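PDB 2X12: fimbriae-associated protein FAP1 from Streptococcus parasanguinis, which probably helps form serine-rich fimbriae on the bacterial surface and mediate adhesion of the bacterium and biofilm formation. Local coordinates for residues A[148-153]-A[179-184]; A[154-159]-A[331-336]; A[233-238]-A[268-273]; A[239-244]-A[257-262]. All coordinates share one frame; numbering follows the deposited sequence.

Contact 1. Residues A[148-153]-A[179-184]; sequences KTTFTI and SISAVY
The carbonyl oxygen of A182 draws two neighbours of the facing strand to itself: F151 N donates a nearly straight hydrogen bond to A182 O (2.7 Å, 171° at the hydrogen), and the CA-H of T150 approaches the same oxygen. The bond is returned by A182 N, which gives its hydrogen to F151 O at 2.8 Å. Two residues along, T149 and Y184 repeat the exchange: T149 N is bound to Y184 O, and Y184 N lies 2.9 Å from T149 O. T150 and V183 lie between these two hydrogen-bonded pairs as a non-hydrogen-bonded pair.

F151, A182 and Y184 share one face with T149, and its contacts across the strands are largely apolar. F151 and Y184 point the same way, side by side. With CG beside its nitrogen, the F151 ring leans back toward Y184, whose own ring, CG anti to its nitrogen (chi1 160°), leads off and presents the methylene: F151 CE1 lies 3.9 Å from Y184 CB. F151 CB is 4.4 Å from A182 CB. On the other face T150 OG1 touches V183 CG2 at 3.6 Å, and the methylenes of K148 pass obliquely over V183 CG1.

Beyond the last bonded pair, I153 turns its CG1 toward I180 CB, 4.2 Å away, and both isoleucines meet Y333 of strand 330-336. The outer strand 148-152 is thus zipped antiparallel onto 177-185, which pairs on its other side with 190-197: the edge of one sheet of a beta-sandwich, with its largely apolar face turned inward.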
loop_
_atom_site.group_PDB
_atom_site.type_symbol
_atom_site.label_atom_id
_atom_site.label_comp_id
_atom_site.label_asym_id
_atom_site.label_seq_id
_atom_site.Cartn_x
_atom_site.Cartn_y
_atom_site.Cartn_z
ATOM N N LYS A 148 5.619 11.316 -19.652
ATOM C CA LYS A 148 5.076 10.613 -18.483
ATOM C C LYS A 148 3.681 10.032 -18.675
ATOM O O LYS A 148 2.893 10.539 -19.448
ATOM C CB LYS A 148 5.050 11.568 -17.283
ATOM C CG LYS A 148 6.326 12.438 -17.148
ATOM C CD LYS A 148 6.451 13.143 -15.746
ATOM C CE LYS A 148 7.887 13.682 -15.446
ATOM N NZ LYS A 148 8.273 13.431 -14.010
ATOM N N THR A 149 3.362 8.983 -17.942
ATOM C CA THR A 149 2.046 8.411 -18.011
ATOM C C THR A 149 1.534 8.174 -16.605
ATOM O O THR A 149 2.288 7.730 -15.739
ATOM C CB THR A 149 2.081 7.096 -18.780
ATOM O OG1 THR A 149 2.664 7.320 -20.078
ATOM C CG2 THR A 149 0.665 6.507 -18.913
ATOM N N THR A 150 0.268 8.486 -16.356
ATOM C CA THR A 150 -0.293 8.194 -15.059
ATOM C C THR A 150 -1.093 6.903 -15.107
ATOM O O THR A 150 -1.905 6.700 -15.974
ATOM C CB THR A 150 -1.165 9.314 -14.562
ATOM O OG1 THR A 150 -0.398 10.525 -14.556
ATOM C CG2 THR A 150 -1.693 8.967 -13.131
ATOM N N PHE A 151 -0.809 6.015 -14.171
ATOM C CA PHE A 151 -1.552 4.770 -14.012
ATOM C C PHE A 151 -2.359 4.862 -12.759
ATOM O O PHE A 151 -1.869 5.422 -11.779
ATOM C CB PHE A 151 -0.592 3.573 -13.838
ATOM C CG PHE A 151 0.292 3.315 -15.036
ATOM C CD1 PHE A 151 1.665 3.195 -14.893
ATOM C CD2 PHE A 151 -0.271 3.207 -16.305
ATOM C CE1 PHE A 151 2.450 2.979 -15.978
ATOM C CE2 PHE A 151 0.512 2.992 -17.408
ATOM C CZ PHE A 151 1.872 2.888 -17.250
ATOM N N THR A 152 -3.567 4.297 -12.789
ATOM C CA THR A 152 -4.381 4.139 -11.600
ATOM C C THR A 152 -4.750 2.654 -11.444
ATOM O O THR A 152 -4.485 1.863 -12.317
ATOM C CB THR A 152 -5.682 5.044 -11.592
ATOM O OG1 THR A 152 -6.645 4.547 -12.518
ATOM C CG2 THR A 152 -5.408 6.517 -11.889
ATOM N N ILE A 153 -5.366 2.294 -10.322
ATOM C CA ILE A 153 -5.744 0.920 -10.019
ATOM C C ILE A 153 -6.382 0.342 -11.233
ATOM O O ILE A 153 -6.109 -0.791 -11.599
ATOM C CB ILE A 153 -6.805 0.796 -8.875
ATOM C CG1 ILE A 153 -6.505 1.693 -7.639
ATOM C CG2 ILE A 153 -7.054 -0.643 -8.485
ATOM C CD1 ILE A 153 -7.362 3.245 -7.752
ATOM N N SER A 179 -7.423 5.608 -3.455
ATOM C CA SER A 179 -6.810 5.577 -4.795
ATOM C C SER A 179 -5.318 5.197 -4.783
ATOM O O SER A 179 -4.598 5.415 -3.818
ATOM C CB SER A 179 -6.966 6.951 -5.476
ATOM O OG SER A 179 -5.840 7.761 -5.236
ATOM N N ILE A 180 -4.840 4.648 -5.873
ATOM C CA ILE A 180 -3.398 4.522 -6.055
ATOM C C ILE A 180 -3.080 5.067 -7.435
ATOM O O ILE A 180 -3.855 4.861 -8.387
ATOM C CB ILE A 180 -2.904 3.089 -5.938
ATOM C CG1 ILE A 180 -3.295 2.551 -4.573
ATOM C CG2 ILE A 180 -1.440 3.074 -6.069
ATOM C CD1 ILE A 180 -2.654 1.265 -4.160
ATOM N N SER A 181 -1.959 5.764 -7.547
ATOM C CA SER A 181 -1.667 6.491 -8.752
ATOM C C SER A 181 -0.187 6.407 -8.886
ATOM O O SER A 181 0.502 6.629 -7.890
ATOM C CB SER A 181 -2.170 7.937 -8.608
ATOM O OG SER A 181 -1.421 8.889 -9.354
ATOM N N ALA A 182 0.296 6.049 -10.081
ATOM C CA ALA A 182 1.724 5.958 -10.346
ATOM C C ALA A 182 2.052 6.703 -11.625
ATOM O O ALA A 182 1.423 6.450 -12.660
ATOM C CB ALA A 182 2.116 4.541 -10.477
ATOM N N VAL A 183 3.034 7.612 -11.556
ATOM C CA VAL A 183 3.487 8.400 -12.711
ATOM C C VAL A 183 4.809 7.842 -13.147
ATOM O O VAL A 183 5.796 7.930 -12.425
ATOM C CB VAL A 183 3.633 9.867 -12.320
ATOM C CG1 VAL A 183 4.442 10.654 -13.313
ATOM C CG2 VAL A 183 2.253 10.493 -12.157
ATOM N N TYR A 184 4.813 7.251 -14.333
ATOM C CA TYR A 184 5.988 6.560 -14.890
ATOM C C TYR A 184 6.604 7.459 -15.923
ATOM O O TYR A 184 5.899 7.925 -16.790
ATOM C CB TYR A 184 5.571 5.239 -15.558
ATOM C CG TYR A 184 6.563 4.658 -16.563
ATOM C CD1 TYR A 184 7.724 4.018 -16.148
ATOM C CD2 TYR A 184 6.327 4.725 -17.917
ATOM C CE1 TYR A 184 8.642 3.493 -17.069
ATOM C CE2 TYR A 184 7.223 4.194 -18.853
ATOM C CZ TYR A 184 8.382 3.586 -18.430
ATOM O OH TYR A 184 9.267 3.071 -19.370
#

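Contact 2. Residues A[154-159]-A[331-336]; sequences SDFSNG and GGYQVS
A loop that crosses between the two sheets of the beta-sandwich makes this contact: after the edge strand 148-152, residues 154-159 lead to the second sheet and set F156 against Y333 and V335 of strand 330-336. The F156 side chain is met in two ways. V335 comes over one face of its ring, CG2 lying 4.2 Å from the ring centroid and displaced toward the rim, a CH-pi contact. The other V335 methyl, CG1, approaches F156 CD1 at 4.1 Å. With CG1 anti to the valine nitrogen (chi1 176°) and CG2 anti to the carbonyl carbon, the two methyls are spread along the phenyl ring.

Y333 arrives from a different direction. Its CE1 touches F156 CB at 3.7 Å, and its OH lies 3.5 Å from the same methylene carbon. The two rings are inclined at 45° with centroids 6.0 Å apart, so the pair is oblique, and much of its contact runs through the F156 methylene. Farther along the loop, G159 draws close to the end of the strand with its CA 3.7 Å from S336 O.

Several polar groups of the loop have partners outside the contact. D155 OD2 accepts from T152 N, while N339 bonds with both S157 OG and N158 N. F156 also packs against F151 and V338, and strand 330-336 runs between the short strand 162-163, paired through G332 and Y163, and strand 287-295, paired through Y333 and M290.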
loop_
_atom_site.group_PDB
_atom_site.type_symbol
_atom_site.label_atom_id
_atom_site.label_comp_id
_atom_site.label_asym_id
_atom_site.label_seq_id
_atom_site.Cartn_x
_atom_site.Cartn_y
_atom_site.Cartn_z
ATOM N N SER A 154 -7.234 1.116 -11.892
ATOM C CA SER A 154 -7.958 0.551 -13.011
ATOM C C SER A 154 -7.031 0.159 -14.186
ATOM O O SER A 154 -7.461 -0.484 -15.159
ATOM C CB SER A 154 -9.064 1.500 -13.460
ATOM O OG SER A 154 -8.521 2.637 -14.078
ATOM N N ASP A 155 -5.776 0.571 -14.105
ATOM C CA ASP A 155 -4.783 0.165 -15.091
ATOM C C ASP A 155 -4.056 -1.139 -14.686
ATOM O O ASP A 155 -3.219 -1.660 -15.455
ATOM C CB ASP A 155 -3.763 1.291 -15.357
ATOM C CG ASP A 155 -4.388 2.539 -15.990
ATOM O OD1 ASP A 155 -4.907 2.475 -17.128
ATOM O OD2 ASP A 155 -4.312 3.604 -15.348
ATOM N N PHE A 156 -4.394 -1.664 -13.507
ATOM C CA PHE A 156 -3.877 -2.932 -13.077
ATOM C C PHE A 156 -4.917 -4.020 -12.926
ATOM O O PHE A 156 -4.555 -5.122 -12.629
ATOM C CB PHE A 156 -3.223 -2.762 -11.746
ATOM C CG PHE A 156 -2.348 -1.538 -11.633
ATOM C CD1 PHE A 156 -1.376 -1.256 -12.553
ATOM C CD2 PHE A 156 -2.410 -0.722 -10.513
ATOM C CE1 PHE A 156 -0.501 -0.132 -12.374
ATOM C CE2 PHE A 156 -1.526 0.388 -10.334
ATOM C CZ PHE A 156 -0.605 0.679 -11.267
ATOM N N SER A 157 -6.191 -3.705 -13.105
ATOM C CA SER A 157 -7.277 -4.699 -13.125
ATOM C C SER A 157 -6.883 -6.165 -13.344
ATOM O O SER A 157 -7.272 -7.075 -12.554
ATOM C CB SER A 157 -8.249 -4.410 -14.281
ATOM O OG SER A 157 -8.077 -3.110 -14.818
ATOM N N ASN A 158 -6.175 -6.411 -14.452
ATOM C CA ASN A 158 -6.050 -7.767 -14.977
ATOM C C ASN A 158 -5.203 -8.671 -14.123
ATOM O O ASN A 158 -5.601 -9.783 -13.790
ATOM C CB ASN A 158 -5.514 -7.751 -16.400
ATOM C CG ASN A 158 -6.468 -7.145 -17.325
ATOM O OD1 ASN A 158 -7.618 -6.938 -16.948
ATOM N ND2 ASN A 158 -6.026 -6.819 -18.522
ATOM N N GLY A 159 -4.038 -8.195 -13.767
ATOM C CA GLY A 159 -3.211 -8.957 -12.870
ATOM C C GLY A 159 -3.269 -8.353 -11.503
ATOM O O GLY A 159 -3.462 -7.126 -11.322
ATOM N N GLY A 331 -5.076 -2.059 4.270
ATOM C CA GLY A 331 -5.584 -2.362 2.930
ATOM C C GLY A 331 -4.518 -2.000 1.943
ATOM O O GLY A 331 -3.506 -1.391 2.312
ATOM N N GLY A 332 -4.720 -2.370 0.689
ATOM C CA GLY A 332 -3.672 -2.150 -0.274
ATOM C C GLY A 332 -3.824 -2.956 -1.516
ATOM O O GLY A 332 -4.903 -3.498 -1.796
ATOM N N TYR A 333 -2.758 -3.049 -2.284
ATOM C CA TYR A 333 -2.872 -3.617 -3.585
ATOM C C TYR A 333 -1.610 -4.301 -3.933
ATOM O O TYR A 333 -0.551 -3.893 -3.484
ATOM C CB TYR A 333 -3.105 -2.498 -4.552
ATOM C CG TYR A 333 -3.706 -2.933 -5.850
ATOM C CD1 TYR A 333 -2.930 -3.277 -6.906
ATOM C CD2 TYR A 333 -5.069 -2.994 -6.011
ATOM C CE1 TYR A 333 -3.507 -3.643 -8.113
ATOM C CE2 TYR A 333 -5.638 -3.385 -7.181
ATOM C CZ TYR A 333 -4.867 -3.702 -8.244
ATOM O OH TYR A 333 -5.484 -4.090 -9.435
ATOM N N GLN A 334 -1.709 -5.346 -4.727
ATOM C CA GLN A 334 -0.534 -6.034 -5.263
ATOM C C GLN A 334 -0.576 -5.802 -6.767
ATOM O O GLN A 334 -1.568 -6.102 -7.411
ATOM C CB GLN A 334 -0.653 -7.512 -4.993
ATOM C CG GLN A 334 0.259 -8.387 -5.817
ATOM C CD GLN A 334 1.334 -9.041 -4.979
ATOM O OE1 GLN A 334 1.089 -9.724 -4.031
ATOM N NE2 GLN A 334 2.511 -8.815 -5.326
ATOM N N VAL A 335 0.468 -5.253 -7.348
ATOM C CA VAL A 335 0.473 -5.094 -8.776
ATOM C C VAL A 335 1.136 -6.283 -9.405
ATOM O O VAL A 335 2.129 -6.774 -8.900
ATOM C CB VAL A 335 1.242 -3.864 -9.170
ATOM C CG1 VAL A 335 1.316 -3.774 -10.697
ATOM C CG2 VAL A 335 0.609 -2.652 -8.567
ATOM N N SER A 336 0.604 -6.757 -10.513
ATOM C CA SER A 336 1.240 -7.875 -11.167
ATOM C C SER A 336 1.036 -7.721 -12.643
ATOM O O SER A 336 0.432 -8.572 -13.310
ATOM C CB SER A 336 0.723 -9.223 -10.657
ATOM O OG SER A 336 1.619 -10.252 -11.050
#

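Contact 3. Residues A[233-238]-A[268-273]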
loop_
_atom_site.group_PDB
_atom_site.type_symbol
_atom_site.label_atom_id
_atom_site.label_comp_id
_atom_site.label_asym_id
_atom_site.label_seq_id
_atom_site.Cartn_x
_atom_site.Cartn_y
_atom_site.Cartn_z
ATOM N N VAL A 233 10.465 7.917 0.673
ATOM C CA VAL A 233 9.142 7.495 1.115
ATOM C C VAL A 233 8.620 8.482 2.131
ATOM O O VAL A 233 9.238 8.674 3.199
ATOM C CB VAL A 233 9.176 6.137 1.780
ATOM C CG1 VAL A 233 7.823 5.785 2.255
ATOM C CG2 VAL A 233 9.685 5.086 0.817
ATOM N N LEU A 234 7.493 9.114 1.813
ATOM C CA LEU A 234 6.965 10.167 2.668
ATOM C C LEU A 234 5.547 9.876 3.056
ATOM O O LEU A 234 4.862 9.191 2.362
ATOM C CB LEU A 234 7.020 11.513 1.944
ATOM C CG LEU A 234 8.386 12.040 1.448
ATOM C CD1 LEU A 234 8.148 13.432 0.905
ATOM C CD2 LEU A 234 9.531 12.006 2.501
ATOM N N ILE A 235 5.096 10.403 4.173
ATOM C CA ILE A 235 3.671 10.412 4.500
ATOM C C ILE A 235 3.269 11.804 4.902
ATOM O O ILE A 235 3.941 12.413 5.749
ATOM C CB ILE A 235 3.395 9.506 5.694
ATOM C CG1 ILE A 235 3.819 8.074 5.358
ATOM C CG2 ILE A 235 1.923 9.563 6.079
ATOM C CD1 ILE A 235 3.353 7.070 6.354
ATOM N N ASP A 236 2.169 12.290 4.324
ATOM C CA ASP A 236 1.760 13.700 4.494
ATOM C C ASP A 236 2.934 14.655 4.261
ATOM O O ASP A 236 3.062 15.655 4.955
ATOM C CB ASP A 236 1.150 13.920 5.888
ATOM C CG ASP A 236 0.019 12.925 6.177
ATOM O OD1 ASP A 236 -0.814 12.743 5.259
ATOM O OD2 ASP A 236 -0.036 12.319 7.283
ATOM N N GLY A 237 3.808 14.308 3.317
ATOM C CA GLY A 237 4.991 15.108 3.022
ATOM C C GLY A 237 6.107 15.061 4.038
ATOM O O GLY A 237 7.112 15.776 3.858
ATOM N N ALA A 238 5.938 14.269 5.106
ATOM C CA ALA A 238 6.927 14.209 6.171
ATOM C C ALA A 238 7.706 12.908 6.011
ATOM O O ALA A 238 7.267 12.008 5.304
ATOM C CB ALA A 238 6.264 14.304 7.502
ATOM N N HIS A 268 -4.642 10.160 4.920
ATOM C CA HIS A 268 -3.217 10.366 4.752
ATOM C C HIS A 268 -2.831 10.203 3.322
ATOM O O HIS A 268 -3.550 9.577 2.589
ATOM C CB HIS A 268 -2.475 9.364 5.573
ATOM C CG HIS A 268 -2.611 9.586 7.035
ATOM N ND1 HIS A 268 -1.948 10.601 7.689
ATOM C CD2 HIS A 268 -3.335 8.934 7.977
ATOM C CE1 HIS A 268 -2.248 10.556 8.978
ATOM N NE2 HIS A 268 -3.090 9.555 9.181
ATOM N N THR A 269 -1.693 10.763 2.939
ATOM C CA THR A 269 -1.215 10.715 1.567
ATOM C C THR A 269 0.184 10.213 1.589
ATOM O O THR A 269 1.085 10.920 2.010
ATOM C CB THR A 269 -1.223 12.109 0.966
ATOM O OG1 THR A 269 -2.554 12.621 1.041
ATOM C CG2 THR A 269 -0.737 12.113 -0.493
ATOM N N ILE A 270 0.356 8.982 1.146
ATOM C CA ILE A 270 1.646 8.302 1.169
ATOM C C ILE A 270 2.225 8.370 -0.218
ATOM O O ILE A 270 1.516 8.124 -1.177
ATOM C CB ILE A 270 1.456 6.822 1.503
ATOM C CG1 ILE A 270 0.524 6.655 2.722
ATOM C CG2 ILE A 270 2.804 6.110 1.737
ATOM C CD1 ILE A 270 -0.124 5.258 2.835
ATOM N N THR A 271 3.500 8.712 -0.325
ATOM C CA THR A 271 4.189 8.789 -1.610
ATOM C C THR A 271 5.621 8.259 -1.502
ATOM O O THR A 271 6.284 8.365 -0.449
ATOM C CB THR A 271 4.328 10.202 -2.102
ATOM O OG1 THR A 271 5.122 10.915 -1.166
ATOM C CG2 THR A 271 3.016 10.837 -2.212
ATOM N N PHE A 272 6.098 7.719 -2.621
ATOM C CA PHE A 272 7.456 7.187 -2.737
ATOM C C PHE A 272 7.799 6.973 -4.208
ATOM O O PHE A 272 6.932 7.058 -5.079
ATOM C CB PHE A 272 7.595 5.860 -1.980
ATOM C CG PHE A 272 6.634 4.808 -2.434
ATOM C CD1 PHE A 272 6.976 3.911 -3.417
ATOM C CD2 PHE A 272 5.373 4.727 -1.890
ATOM C CE1 PHE A 272 6.056 2.932 -3.839
ATOM C CE2 PHE A 272 4.458 3.762 -2.305
ATOM C CZ PHE A 272 4.790 2.881 -3.280
ATOM N N ASP A 273 9.074 6.700 -4.456
ATOM C CA ASP A 273 9.625 6.550 -5.785
ATOM C C ASP A 273 10.232 5.160 -5.889
ATOM O O ASP A 273 10.672 4.605 -4.903
ATOM C CB ASP A 273 10.708 7.609 -5.990
ATOM C CG ASP A 273 10.156 9.023 -5.987
ATOM O OD1 ASP A 273 8.907 9.144 -6.142
ATOM O OD2 ASP A 273 10.970 9.999 -5.845
#
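D236 and H268 meet obliquely, their carboxylate and imidazole planes 34° apart. H268 ND1 donates to D236 OD2 at 2.6 Å, on the syn lone pair of that oxygen, and OD2 lies close to the plane of the imidazole ring. The other carboxylate oxygen takes a longer bond: T269 N gives its hydrogen to D236 OD1 at 3.2 Å, from the syn side but 35° out of the carboxylate plane. One carboxylate therefore spans the side chain of H268 and the backbone of T269, and its charge would probably favour a protonated imidazole. D236 also returns a bond through its main chain, D236 N to T269 O at 2.9 Å.

D236 stands in a type I' turn running from I235 to A238, directly after strand 227-235, which is consistent with its side chain reaching back to strand 268-276. Strand 227-235 is the outermost of its sheet and pairs antiparallel with 268-276. L234 N meets T271 O head-on at 2.7 Å, and T271 N answers to L234 O. On the face of this pair T271 OG1 lies 3.7 Å from L234 CB.

On the opposite face, beyond H268, the contacts are apolar. I235 CG1 faces I270 CG2 at 4.2 Å, and V233 lies alongside F272, pointing the same way, with CG2 3.6 Å from F272 CB. A chi1 of 57° swings the F272 ring away from V233, and it stacks on W193 of strand 190-197. I270 and V233 both pack on I217 of the second sheet, and T269 OG1 is hydrogen-bonded to E196.

Contact 4. Residues A[239-244]-A[257-262]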
loop_
_atom_site.group_PDB
_atom_site.type_symbol
_atom_site.label_atom_id
_atom_site.label_comp_id
_atom_site.label_asym_id
_atom_site.label_seq_id
_atom_site.Cartn_x
_atom_site.Cartn_y
_atom_site.Cartn_z
ATOM N N ALA A 239 8.869 12.805 6.654
ATOM C CA ALA A 239 9.704 11.589 6.549
ATOM C C ALA A 239 9.144 10.373 7.351
ATOM O O ALA A 239 8.116 10.492 8.042
ATOM C CB ALA A 239 11.184 11.900 6.911
ATOM N N THR A 240 9.838 9.238 7.198
ATOM C CA THR A 240 9.493 7.956 7.770
ATOM C C THR A 240 10.701 7.153 8.349
ATOM O O THR A 240 11.813 7.253 7.860
ATOM C CB THR A 240 8.881 7.080 6.674
ATOM O OG1 THR A 240 9.809 6.942 5.581
ATOM C CG2 THR A 240 7.604 7.712 6.162
ATOM N N ASN A 241 10.469 6.332 9.377
ATOM C CA ASN A 241 11.463 5.338 9.816
ATOM C C ASN A 241 11.116 3.996 9.233
ATOM O O ASN A 241 9.932 3.640 9.151
ATOM C CB ASN A 241 11.487 5.189 11.332
ATOM C CG ASN A 241 11.911 6.465 12.023
ATOM O OD1 ASN A 241 12.986 7.043 11.723
ATOM N ND2 ASN A 241 11.071 6.941 12.926
ATOM N N PRO A 242 12.128 3.248 8.792
ATOM C CA PRO A 242 11.878 1.926 8.281
ATOM C C PRO A 242 11.801 0.914 9.432
ATOM O O PRO A 242 12.572 0.990 10.381
ATOM C CB PRO A 242 13.088 1.679 7.387
ATOM C CG PRO A 242 14.124 2.408 7.997
ATOM C CD PRO A 242 13.524 3.627 8.599
ATOM N N VAL A 243 10.850 -0.005 9.361
ATOM C CA VAL A 243 10.835 -1.142 10.242
ATOM C C VAL A 243 10.984 -2.336 9.368
ATOM O O VAL A 243 10.256 -2.444 8.421
ATOM C CB VAL A 243 9.526 -1.270 10.973
ATOM C CG1 VAL A 243 9.488 -2.552 11.708
ATOM C CG2 VAL A 243 9.342 -0.109 11.948
ATOM N N THR A 244 11.950 -3.191 9.700
ATOM C CA THR A 244 12.283 -4.397 8.950
ATOM C C THR A 244 11.720 -5.602 9.653
ATOM O O THR A 244 11.506 -5.599 10.852
ATOM C CB THR A 244 13.805 -4.629 8.805
ATOM O OG1 THR A 244 14.373 -5.084 10.035
ATOM C CG2 THR A 244 14.496 -3.376 8.363
ATOM N N VAL A 257 7.287 3.810 8.391
ATOM C CA VAL A 257 6.317 4.303 9.361
ATOM C C VAL A 257 6.547 5.780 9.569
ATOM O O VAL A 257 7.670 6.244 9.449
ATOM C CB VAL A 257 6.456 3.599 10.679
ATOM C CG1 VAL A 257 5.603 4.275 11.693
ATOM C CG2 VAL A 257 6.045 2.181 10.519
ATOM N N SER A 258 5.496 6.534 9.863
ATOM C CA SER A 258 5.676 7.973 10.001
ATOM C C SER A 258 6.524 8.321 11.232
ATOM O O SER A 258 6.506 7.611 12.274
ATOM C CB SER A 258 4.340 8.684 10.105
ATOM O OG SER A 258 3.573 8.129 11.122
ATOM N N LYS A 259 7.284 9.399 11.094
ATOM C CA LYS A 259 8.110 9.869 12.176
ATOM C C LYS A 259 7.234 10.568 13.185
ATOM O O LYS A 259 7.472 10.479 14.399
ATOM C CB LYS A 259 9.197 10.820 11.672
ATOM C CG LYS A 259 10.438 10.077 11.156
ATOM C CD LYS A 259 11.794 10.863 11.204
ATOM C CE LYS A 259 12.810 10.219 10.172
ATOM N NZ LYS A 259 14.183 10.824 10.162
ATOM N N GLY A 260 6.212 11.257 12.687
ATOM C CA GLY A 260 5.285 11.963 13.561
ATOM C C GLY A 260 3.946 11.250 13.671
ATOM O O GLY A 260 3.570 10.396 12.820
ATOM N N THR A 261 3.214 11.624 14.712
ATOM C CA THR A 261 1.869 11.112 14.934
ATOM C C THR A 261 0.800 12.117 14.467
ATOM O O THR A 261 1.076 13.238 14.037
ATOM C CB THR A 261 1.664 10.813 16.437
ATOM O OG1 THR A 261 1.916 12.000 17.228
ATOM C CG2 THR A 261 2.594 9.712 16.886
ATOM N N THR A 262 -0.440 11.703 14.583
ATOM C CA THR A 262 -1.558 12.525 14.173
ATOM C C THR A 262 -2.592 12.466 15.257
ATOM O O THR A 262 -2.995 11.382 15.646
ATOM C CB THR A 262 -2.131 11.950 12.896
ATOM O OG1 THR A 262 -1.158 12.139 11.874
ATOM C CG2 THR A 262 -3.391 12.631 12.507
#
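N241 and V257 form a hydrogen-bonded antiparallel pair: N241 N donates to V257 O at 2.8 Å through a bent bond (138° at the hydrogen), and V257 N donates to N241 O along a much straighter line (175°). Toward the end of the pairing, K259 N reaches A239 O at 3.3 Å, a weak bond.

The side chain of K259 runs back over the facing strand, extended beyond CG, and crosses that of N241 at about a right angle. Its methylenes touch the amide, with CG 3.7 Å from N241 ND2 and CE 3.5 Å from N241 OD1, while A239 CB lies 4.0 Å from CE. On the same face, farther along the strands, V243 CG2 meets V257 CG2 at 4.3 Å, where H300 and F301 add to the packing.

Farther out, other bonds set the backbones. S258 OG donates to G260 O at 2.8 Å, within the bend that follows the strand, and accepts from T215 N of strand 212-220. T240 OG1 is bound to V233 O, tying the start of this hairpin to strand 227-235.

The pairing thus rests on main-chain bonds between short strands, while its solvent-facing part is made of lysine methylenes lying on an amide. OD1 beside CE, next to the ammonium group, probably adds a mild electrostatic attraction to that van der Waals contact.

Overall arrangement
The four contacts distribute over the two sheets of the sandwich. Contacts 1 and 3 lie at the two edges of the five-stranded sheet, their centres about 15 Å apart, whereas contacts 2 and 4 belong to the second sheet and sit about 25 Å apart on opposite sides of the chain's centre. Contact 1 precedes contacts 3 and 4 along the chain but interleaves with contact 2, which joins residues near both ends of the modelled domain and spans 3 and 4. Contacts 1 and 2 touch through F151 with F156 and I153 with Y333; contacts 3 and 4 adjoin, centres about 10 Å apart. Both pairs thus join the two sheets of this all-beta domain, at separate places.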